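Local coordinates for 3-hydroxyisobutyryl-CoA hydrolase (Mycobacterium thermoresistibile, PDB 4HDT), which probably catalyses the hydrolysis of 3-hydroxy-2-methylpropanoyl-CoA (3-hydroxyisobutyryl-CoA) to 3-hydroxy-2-methylpropanoate and free CoA, at residues D72-G84 with L300-L313. Sequence-based numbering, arbitrary orientation. Where two conformers were deposited one is given.
With ZN (zinc ion), chain E.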
# COMPACT_ATOMS: atom_id res chain seq x y z
N ASP A 72 4.96 6.07 -9.28
CA ASP A 72 5.18 6.11 -10.71
C ASP A 72 6.08 4.94 -11.14
O ASP A 72 7.29 4.91 -10.85
CB ASP A 72 5.77 7.46 -11.09
CG ASP A 72 5.93 7.64 -12.58
OD1 ASP A 72 6.39 6.70 -13.23
OD2 ASP A 72 5.62 8.74 -13.08
N VAL A 73 5.47 3.94 -11.78
CA VAL A 73 6.19 2.70 -12.15
C VAL A 73 7.19 2.85 -13.29
O VAL A 73 8.14 2.08 -13.34
CB VAL A 73 5.24 1.50 -12.50
CG1 VAL A 73 4.50 1.07 -11.25
CG2 VAL A 73 4.31 1.86 -13.66
N VAL A 74 6.95 3.81 -14.20
CA VAL A 74 7.86 4.10 -15.31
C VAL A 74 9.24 4.48 -14.77
O VAL A 74 10.28 4.06 -15.30
CB VAL A 74 7.34 5.26 -16.20
CG1 VAL A 74 8.35 5.63 -17.27
CG2 VAL A 74 5.99 4.91 -16.84
N ALA A 75 9.27 5.30 -13.73
CA ALA A 75 10.54 5.75 -13.18
C ALA A 75 11.32 4.61 -12.50
O ALA A 75 12.57 4.55 -12.58
CB ALA A 75 10.26 6.88 -12.20
N ILE A 76 10.61 3.69 -11.84
CA ILE A 76 11.26 2.55 -11.20
C ILE A 76 11.83 1.66 -12.29
O ILE A 76 12.95 1.15 -12.18
CB ILE A 76 10.27 1.75 -10.30
CG1 ILE A 76 9.77 2.65 -9.16
CG2 ILE A 76 10.92 0.48 -9.79
CD1 ILE A 76 10.84 3.02 -8.16
N TYR A 77 11.08 1.51 -13.37
CA TYR A 77 11.49 0.69 -14.50
C TYR A 77 12.77 1.25 -15.10
O TYR A 77 13.76 0.52 -15.26
CB TYR A 77 10.34 0.63 -15.50
CG TYR A 77 10.61 -0.07 -16.84
CD1 TYR A 77 10.85 -1.44 -16.90
CD2 TYR A 77 10.50 0.64 -18.03
CE1 TYR A 77 11.04 -2.08 -18.11
CE2 TYR A 77 10.71 0.03 -19.24
CZ TYR A 77 10.97 -1.34 -19.28
OH TYR A 77 11.16 -1.94 -20.49
N HIS A 78 12.79 2.53 -15.41
CA HIS A 78 14.01 3.12 -15.97
C HIS A 78 15.21 2.99 -15.02
O HIS A 78 16.34 2.77 -15.47
CB HIS A 78 13.78 4.56 -16.38
CG HIS A 78 12.81 4.69 -17.53
ND1 HIS A 78 12.32 5.90 -17.95
CD2 HIS A 78 12.22 3.75 -18.31
CE1 HIS A 78 11.48 5.71 -18.95
NE2 HIS A 78 11.39 4.42 -19.18
N SER A 79 14.97 3.12 -13.71
CA SER A 79 16.06 2.98 -12.76
C SER A 79 16.61 1.55 -12.65
O SER A 79 17.81 1.33 -12.57
CB SER A 79 15.62 3.49 -11.37
OG SER A 79 16.70 3.48 -10.46
N ALA A 80 15.70 0.59 -12.63
CA ALA A 80 16.07 -0.83 -12.55
C ALA A 80 16.89 -1.26 -13.75
O ALA A 80 17.77 -2.09 -13.62
CB ALA A 80 14.84 -1.72 -12.40
N LYS A 81 16.60 -0.68 -14.91
CA LYS A 81 17.40 -0.97 -16.12
C LYS A 81 18.79 -0.31 -16.07
O LYS A 81 19.75 -0.81 -16.69
CB LYS A 81 16.60 -0.63 -17.39
CG LYS A 81 15.36 -1.52 -17.59
CD LYS A 81 14.80 -1.48 -19.01
CE LYS A 81 14.10 -0.16 -19.34
NZ LYS A 81 13.76 -0.04 -20.80
N ALA A 82 18.90 0.77 -15.30
CA ALA A 82 20.16 1.49 -15.07
C ALA A 82 20.82 0.92 -13.81
O ALA A 82 20.81 -0.29 -13.64
CB ALA A 82 19.89 2.98 -14.93
N ASP A 83 21.31 1.76 -12.89
CA ASP A 83 22.00 1.23 -11.73
C ASP A 83 21.16 1.26 -10.42
O ASP A 83 21.70 1.00 -9.34
CB ASP A 83 23.40 1.91 -11.57
CG ASP A 83 23.35 3.27 -10.90
OD1 ASP A 83 22.26 3.81 -10.63
OD2 ASP A 83 24.45 3.82 -10.62
N GLY A 84 19.86 1.53 -10.54
CA GLY A 84 18.95 1.49 -9.37
C GLY A 84 19.01 2.71 -8.43
O GLY A 84 18.33 2.77 -7.40
N LEU A 300 15.36 -4.89 -7.38
CA LEU A 300 15.96 -4.15 -8.49
C LEU A 300 16.92 -4.97 -9.35
O LEU A 300 17.15 -4.65 -10.52
CB LEU A 300 16.71 -2.91 -8.00
CG LEU A 300 15.90 -1.74 -7.54
CD1 LEU A 300 16.90 -0.70 -6.98
CD2 LEU A 300 15.07 -1.15 -8.70
N LYS A 301 17.54 -5.99 -8.77
CA LYS A 301 18.47 -6.87 -9.47
C LYS A 301 17.75 -8.05 -10.16
O LYS A 301 18.37 -8.83 -10.87
CB LYS A 301 19.54 -7.41 -8.50
N SER A 302 16.44 -8.14 -9.98
CA SER A 302 15.68 -9.28 -10.51
C SER A 302 15.22 -9.15 -11.97
O SER A 302 14.90 -8.07 -12.43
CB SER A 302 14.46 -9.54 -9.62
OG SER A 302 13.42 -8.56 -9.78
N HIS A 303 15.12 -10.29 -12.64
CA HIS A 303 14.47 -10.39 -13.93
C HIS A 303 13.00 -9.97 -13.82
O HIS A 303 12.50 -9.26 -14.67
CB HIS A 303 14.56 -11.83 -14.42
CG HIS A 303 13.70 -12.13 -15.62
ND1 HIS A 303 12.36 -12.41 -15.52
CD2 HIS A 303 14.01 -12.20 -16.93
CE1 HIS A 303 11.88 -12.65 -16.73
NE2 HIS A 303 12.86 -12.52 -17.61
N ASP A 304 12.30 -10.44 -12.80
CA ASP A 304 10.86 -10.28 -12.82
C ASP A 304 10.37 -8.86 -12.60
O ASP A 304 9.32 -8.49 -13.07
CB ASP A 304 10.17 -11.23 -11.83
CG ASP A 304 10.03 -12.65 -12.37
OD1 ASP A 304 10.60 -12.94 -13.46
OD2 ASP A 304 9.35 -13.47 -11.72
N LEU A 305 11.10 -8.04 -11.84
CA LEU A 305 10.66 -6.65 -11.68
C LEU A 305 10.61 -5.93 -13.03
O LEU A 305 9.62 -5.30 -13.37
CB LEU A 305 11.56 -5.90 -10.70
CG LEU A 305 11.10 -4.46 -10.44
CD1 LEU A 305 9.72 -4.38 -9.83
CD2 LEU A 305 12.14 -3.72 -9.63
N VAL A 306 11.66 -6.08 -13.83
CA VAL A 306 11.71 -5.42 -15.15
C VAL A 306 10.66 -6.00 -16.10
O VAL A 306 9.92 -5.26 -16.76
CB VAL A 306 13.15 -5.52 -15.70
CG1 VAL A 306 13.22 -5.09 -17.16
CG2 VAL A 306 14.09 -4.70 -14.82
N GLU A 307 10.58 -7.33 -16.15
CA GLU A 307 9.64 -8.03 -16.99
C GLU A 307 8.21 -7.67 -16.59
O GLU A 307 7.35 -7.44 -17.45
CB GLU A 307 9.90 -9.53 -16.91
CG GLU A 307 8.90 -10.40 -17.66
CD GLU A 307 8.84 -10.21 -19.15
OE1 GLU A 307 9.61 -9.43 -19.74
OE2 GLU A 307 8.02 -10.87 -19.80
N GLY A 308 7.95 -7.68 -15.27
CA GLY A 308 6.62 -7.36 -14.76
C GLY A 308 6.15 -5.96 -15.12
O GLY A 308 5.05 -5.76 -15.63
N ILE A 309 7.00 -4.98 -14.90
CA ILE A 309 6.61 -3.62 -15.21
C ILE A 309 6.53 -3.46 -16.72
O ILE A 309 5.63 -2.78 -17.22
CB ILE A 309 7.59 -2.61 -14.63
CG1 ILE A 309 7.57 -2.62 -13.08
CG2 ILE A 309 7.32 -1.21 -15.18
CD1 ILE A 309 8.67 -1.80 -12.46
N ARG A 310 7.47 -4.04 -17.48
CA ARG A 310 7.42 -3.99 -18.95
C ARG A 310 6.08 -4.46 -19.49
O ARG A 310 5.46 -3.83 -20.36
CB ARG A 310 8.53 -4.86 -19.57
CG ARG A 310 8.62 -4.80 -21.10
CD ARG A 310 9.20 -6.08 -21.69
NE ARG A 310 8.37 -7.26 -21.43
CZ ARG A 310 7.16 -7.44 -21.94
NH1 ARG A 310 6.64 -6.51 -22.73
NH2 ARG A 310 6.47 -8.54 -21.67
N ALA A 311 5.64 -5.62 -19.00
CA ALA A 311 4.39 -6.19 -19.47
C ALA A 311 3.20 -5.27 -19.19
O ALA A 311 2.29 -5.18 -20.02
CB ALA A 311 4.16 -7.56 -18.86
N GLN A 312 3.19 -4.62 -18.02
CA GLN A 312 2.14 -3.67 -17.66
C GLN A 312 2.10 -2.51 -18.65
O GLN A 312 1.04 -2.12 -19.12
CB GLN A 312 2.32 -3.13 -16.23
N LEU A 313 3.28 -1.98 -18.98
CA LEU A 313 3.37 -0.84 -19.89
C LEU A 313 3.08 -1.19 -21.35
O LEU A 313 2.44 -0.42 -22.04
CB LEU A 313 4.76 -0.21 -19.82
CG LEU A 313 5.17 0.35 -18.46
CD1 LEU A 313 6.62 0.80 -18.55
CD2 LEU A 313 4.27 1.49 -18.01
ZN ZN E . 12.59 7.87 -17.39
O HOH W 1 19.36 -2.45 -10.90
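A water joins Ala80 and Leu300 by donating to both backbone carbonyls, 3.2 Å from Ala80 O and 3.1 Å from Leu300 O. Next to it the contact is apolar. Leu300 CD2 rests on Ala80 CB at 3.8 Å, while Leu300 CD1 lies against the backbone of Gly84. Val306 CG2 and, more distantly, Leu305 CD2 also meet the Ala80 methyl.

Helices 73-81 and 303-313 approach to 9.7 Å between axes and run roughly antiparallel, at 140°. Tyr77 is the knob, and its hole is formed by Val306, Ile309, Arg310 and Leu313. With CG anti to the backbone N (chi1 174°), the ring reaches over helix 303-313. Ile309 CG2 presses on Tyr77 CB at 3.6 Å. Leu313 CD1 meets ring atom CD2, and Val306 CG1 meets CE1 on the other side of the ring. Lys81 CE covers one ring face, and Lys81 NZ gives a weak hydrogen bond to Tyr77 OH.

Arg310 lays CB and CG beside the Tyr77 hydroxyl. Its guanidinium turns to Glu307, with NE 3.0 Å from OE1 in a nearly straight salt bridge. His78 instead binds zinc through ND1 at 2.1 Å. The contact joins a C-terminal helix to helix 73-81 of the crotonase fold. As in other crotonases, the loop entering helix 73-81 probably contributes to the oxyanion hole.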